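Local coordinates for protein methyltransferase WBDD (Escherichia coli, PDB 4AZS) that is a bifunctional kinase and methyltransferase that regulates the chain length of the O antigen in Escherichia coli O9a, at residues A[398-403]-A[440-445]. Sequence-based numbering, arbitrary orientation.
Sequences NLVQSF and YAVWQE
Q401, whose side-chain amide lies against the indole of W443, is held by a hydrogen bond between its NE2 and OE2 of E483 on helix 475-485, which probably helps to fix the amide's rotation. No hydrogen bond crosses to the tryptophan: OE1 of Q401 lies 3.4 Å from CZ2 of W443, on the benzo part of the ring system. The approach is oblique, with the amide and ring planes 41° apart, and NE2 of Q401 stands 3.9 Å from the same CZ2 atom. Starting with CG anti to the backbone N (chi1 179°), the glutamine chain bends at chi2 (83°), which carries its amide across to the tryptophan. By contrast with NE2, OE1, buried here, has no hydrogen-bonding partner in the model.

Beside this pair, V400 and V442 point toward each other and approach through single methyl groups, CG1 of V400 lying 4.5 Å from CG1 of V442. The valine pair and the glutamine-tryptophan pair together bury 108 Å², both sides summed, a light contact between segments 398-403 and 440-445, whose nearest CA atoms, those of V400 and V442, are 9.5 Å apart.

This is helix-to-helix packing, with 398-403 in the protein kinase family region, and W478 of the second subunit touches both Q401 and W443, placing it beside a subunit interface. I479 of helix 475-485 also packs against Q401 and W443, and W450 meets the W443 ring edge-to-face. L455 of helix 452-460 packs on both F403 and V442, so this helix spans helices 397-410 and 435-443, while F403 also reaches helix 341-357.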
ATOM      1  N   ASN A 398     -14.527 -57.457 -38.068  1.00 53.17           N
ATOM      2  CA  ASN A 398     -14.470 -56.060 -37.560  1.00 55.87           C
ATOM      3  C   ASN A 398     -13.678 -55.108 -38.463  1.00 57.23           C
ATOM      4  O   ASN A 398     -14.122 -54.005 -38.748  1.00 61.53           O
ATOM      5  CB  ASN A 398     -13.829 -55.999 -36.157  1.00 57.41           C
ATOM      6  CG  ASN A 398     -14.661 -56.711 -35.093  1.00 64.45           C
ATOM      7  OD1 ASN A 398     -15.892 -56.570 -35.036  1.00 67.75           O
ATOM      8  ND2 ASN A 398     -13.994 -57.485 -34.248  1.00 66.00           N
ATOM      9  N   LEU A 399     -12.500 -55.540 -38.904  1.00 55.52           N
ATOM     10  CA  LEU A 399     -11.668 -54.732 -39.820  1.00 52.59           C
ATOM     11  C   LEU A 399     -12.364 -54.470 -41.152  1.00 48.96           C
ATOM     12  O   LEU A 399     -12.223 -53.392 -41.745  1.00 48.25           O
ATOM     13  CB  LEU A 399     -10.319 -55.423 -40.079  1.00 55.11           C
ATOM     14  CG  LEU A 399      -9.282 -55.448 -38.940  1.00 57.27           C
ATOM     15  CD1 LEU A 399      -9.780 -56.214 -37.725  1.00 64.66           C
ATOM     16  CD2 LEU A 399      -7.968 -56.062 -39.402  1.00 57.83           C
ATOM     17  N   VAL A 400     -13.141 -55.435 -41.634  1.00 46.45           N
ATOM     18  CA  VAL A 400     -13.835 -55.235 -42.901  1.00 49.13           C
ATOM     19  C   VAL A 400     -14.878 -54.155 -42.672  1.00 52.52           C
ATOM     20  O   VAL A 400     -15.116 -53.327 -43.559  1.00 49.37           O
ATOM     21  CB  VAL A 400     -14.467 -56.537 -43.455  1.00 49.70           C
ATOM     22  CG1 VAL A 400     -15.477 -56.246 -44.568  1.00 48.17           C
ATOM     23  CG2 VAL A 400     -13.395 -57.478 -43.959  1.00 48.57           C
ATOM     24  N   GLN A 401     -15.441 -54.134 -41.460  1.00 57.95           N
ATOM     25  CA  GLN A 401     -16.502 -53.181 -41.108  1.00 63.52           C
ATOM     26  C   GLN A 401     -15.958 -51.757 -41.096  1.00 58.66           C
ATOM     27  O   GLN A 401     -16.520 -50.868 -41.746  1.00 56.55           O
ATOM     28  CB  GLN A 401     -17.138 -53.513 -39.738  1.00 68.25           C
ATOM     29  CG  GLN A 401     -18.246 -52.548 -39.289  1.00 72.95           C
ATOM     30  CD  GLN A 401     -19.629 -52.852 -39.872  1.00 77.62           C
ATOM     31  OE1 GLN A 401     -19.753 -53.451 -40.937  1.00 84.59           O
ATOM     32  NE2 GLN A 401     -20.680 -52.432 -39.163  1.00 83.28           N
ATOM     33  N   SER A 402     -14.868 -51.541 -40.369  1.00 51.83           N
ATOM     34  CA  SER A 402     -14.215 -50.224 -40.389  1.00 55.12           C
ATOM     35  C   SER A 402     -13.829 -49.818 -41.809  1.00 52.25           C
ATOM     36  O   SER A 402     -13.930 -48.650 -42.183  1.00 50.22           O
ATOM     37  CB  SER A 402     -12.958 -50.226 -39.549  1.00 52.73           C
ATOM     38  OG  SER A 402     -12.111 -51.166 -40.128  1.00 57.10           O
ATOM     39  N   PHE A 403     -13.401 -50.776 -42.620  1.00 49.50           N
ATOM     40  CA  PHE A 403     -12.986 -50.397 -43.937  1.00 48.57           C
ATOM     41  C   PHE A 403     -14.165 -49.761 -44.690  1.00 54.69           C
ATOM     42  O   PHE A 403     -13.970 -48.973 -45.625  1.00 52.44           O
ATOM     43  CB  PHE A 403     -12.402 -51.573 -44.708  1.00 47.73           C
ATOM     44  CG  PHE A 403     -11.702 -51.146 -45.961  1.00 48.92           C
ATOM     45  CD1 PHE A 403     -10.376 -50.717 -45.920  1.00 46.22           C
ATOM     46  CD2 PHE A 403     -12.380 -51.083 -47.151  1.00 45.49           C
ATOM     47  CE1 PHE A 403      -9.736 -50.278 -47.053  1.00 43.51           C
ATOM     48  CE2 PHE A 403     -11.737 -50.644 -48.300  1.00 47.53           C
ATOM     49  CZ  PHE A 403     -10.412 -50.228 -48.248  1.00 44.59           C
ATOM     50  N   TYR A 440     -23.377 -53.561 -50.537  1.00 37.10           N
ATOM     51  CA  TYR A 440     -24.565 -54.357 -50.356  1.00 36.78           C
ATOM     52  C   TYR A 440     -24.189 -55.812 -50.594  1.00 34.84           C
ATOM     53  O   TYR A 440     -24.637 -56.671 -49.870  1.00 33.55           O
ATOM     54  CB  TYR A 440     -25.723 -53.893 -51.257  1.00 39.70           C
ATOM     55  CG  TYR A 440     -26.960 -54.727 -51.108  1.00 41.32           C
ATOM     56  CD1 TYR A 440     -27.116 -55.854 -51.862  1.00 42.28           C
ATOM     57  CD2 TYR A 440     -27.970 -54.399 -50.198  1.00 46.12           C
ATOM     58  CE1 TYR A 440     -28.235 -56.658 -51.751  1.00 43.03           C
ATOM     59  CE2 TYR A 440     -29.095 -55.216 -50.063  1.00 46.72           C
ATOM     60  CZ  TYR A 440     -29.204 -56.345 -50.845  1.00 46.40           C
ATOM     61  OH  TYR A 440     -30.277 -57.218 -50.774  1.00 52.27           O
ATOM     62  N   ALA A 441     -23.346 -56.099 -51.583  1.00 33.92           N
ATOM     63  CA  ALA A 441     -23.005 -57.500 -51.853  1.00 33.83           C
ATOM     64  C   ALA A 441     -22.258 -58.071 -50.693  1.00 31.54           C
ATOM     65  O   ALA A 441     -22.437 -59.213 -50.344  1.00 31.84           O
ATOM     66  CB  ALA A 441     -22.190 -57.662 -53.136  1.00 34.86           C
ATOM     67  N   VAL A 442     -21.415 -57.277 -50.065  1.00 33.65           N
ATOM     68  CA  VAL A 442     -20.617 -57.813 -48.999  1.00 32.15           C
ATOM     69  C   VAL A 442     -21.523 -58.170 -47.858  1.00 33.92           C
ATOM     70  O   VAL A 442     -21.346 -59.225 -47.213  1.00 35.09           O
ATOM     71  CB  VAL A 442     -19.569 -56.828 -48.477  1.00 31.49           C
ATOM     72  CG1 VAL A 442     -18.896 -57.396 -47.236  1.00 32.37           C
ATOM     73  CG2 VAL A 442     -18.549 -56.513 -49.539  1.00 30.75           C
ATOM     74  N   TRP A 443     -22.487 -57.295 -47.600  1.00 36.23           N
ATOM     75  CA  TRP A 443     -23.422 -57.497 -46.511  1.00 42.19           C
ATOM     76  C   TRP A 443     -24.297 -58.701 -46.673  1.00 41.73           C
ATOM     77  O   TRP A 443     -24.760 -59.209 -45.696  1.00 41.67           O
ATOM     78  CB  TRP A 443     -24.267 -56.247 -46.240  1.00 51.20           C
ATOM     79  CG  TRP A 443     -23.595 -55.365 -45.218  1.00 64.52           C
ATOM     80  CD1 TRP A 443     -22.486 -54.533 -45.412  1.00 67.99           C
ATOM     81  CD2 TRP A 443     -23.920 -55.234 -43.790  1.00 73.27           C
ATOM     82  NE1 TRP A 443     -22.126 -53.896 -44.247  1.00 74.54           N
ATOM     83  CE2 TRP A 443     -22.948 -54.265 -43.234  1.00 80.83           C
ATOM     84  CE3 TRP A 443     -24.878 -55.783 -42.955  1.00 78.53           C
ATOM     85  CZ2 TRP A 443     -22.959 -53.895 -41.902  1.00 80.86           C
ATOM     86  CZ3 TRP A 443     -24.880 -55.395 -41.614  1.00 84.71           C
ATOM     87  CH2 TRP A 443     -23.945 -54.469 -41.105  1.00 87.03           C
ATOM     88  N   GLN A 444     -24.492 -59.193 -47.891  1.00 38.94           N
ATOM     89  CA  GLN A 444     -25.307 -60.395 -48.101  1.00 39.07           C
ATOM     90  C   GLN A 444     -24.507 -61.673 -47.868  1.00 37.88           C
ATOM     91  O   GLN A 444     -25.055 -62.748 -47.983  1.00 35.51           O
ATOM     92  CB  GLN A 444     -25.840 -60.441 -49.526  1.00 37.93           C
ATOM     93  CG  GLN A 444     -26.723 -59.267 -49.881  1.00 42.06           C
ATOM     94  CD  GLN A 444     -27.722 -58.990 -48.789  1.00 47.21           C
ATOM     95  OE1 GLN A 444     -28.486 -59.875 -48.395  1.00 52.47           O
ATOM     96  NE2 GLN A 444     -27.667 -57.795 -48.237  1.00 51.45           N
ATOM     97  N   GLU A 445     -23.205 -61.543 -47.627  1.00 33.06           N
ATOM     98  CA  GLU A 445     -22.342 -62.689 -47.412  1.00 32.18           C
ATOM     99  C   GLU A 445     -22.399 -63.181 -45.972  1.00 32.91           C
ATOM    100  O   GLU A 445     -22.355 -62.390 -45.037  1.00 32.17           O
ATOM    101  CB  GLU A 445     -20.885 -62.324 -47.672  1.00 33.05           C
ATOM    102  CG  GLU A 445     -20.582 -62.027 -49.119  1.00 33.36           C
ATOM    103  CD  GLU A 445     -20.489 -63.240 -49.969  1.00 34.19           C
ATOM    104  OE1 GLU A 445     -20.466 -64.369 -49.431  1.00 34.62           O
ATOM    105  OE2 GLU A 445     -20.329 -63.061 -51.193  1.00 37.77           O
TER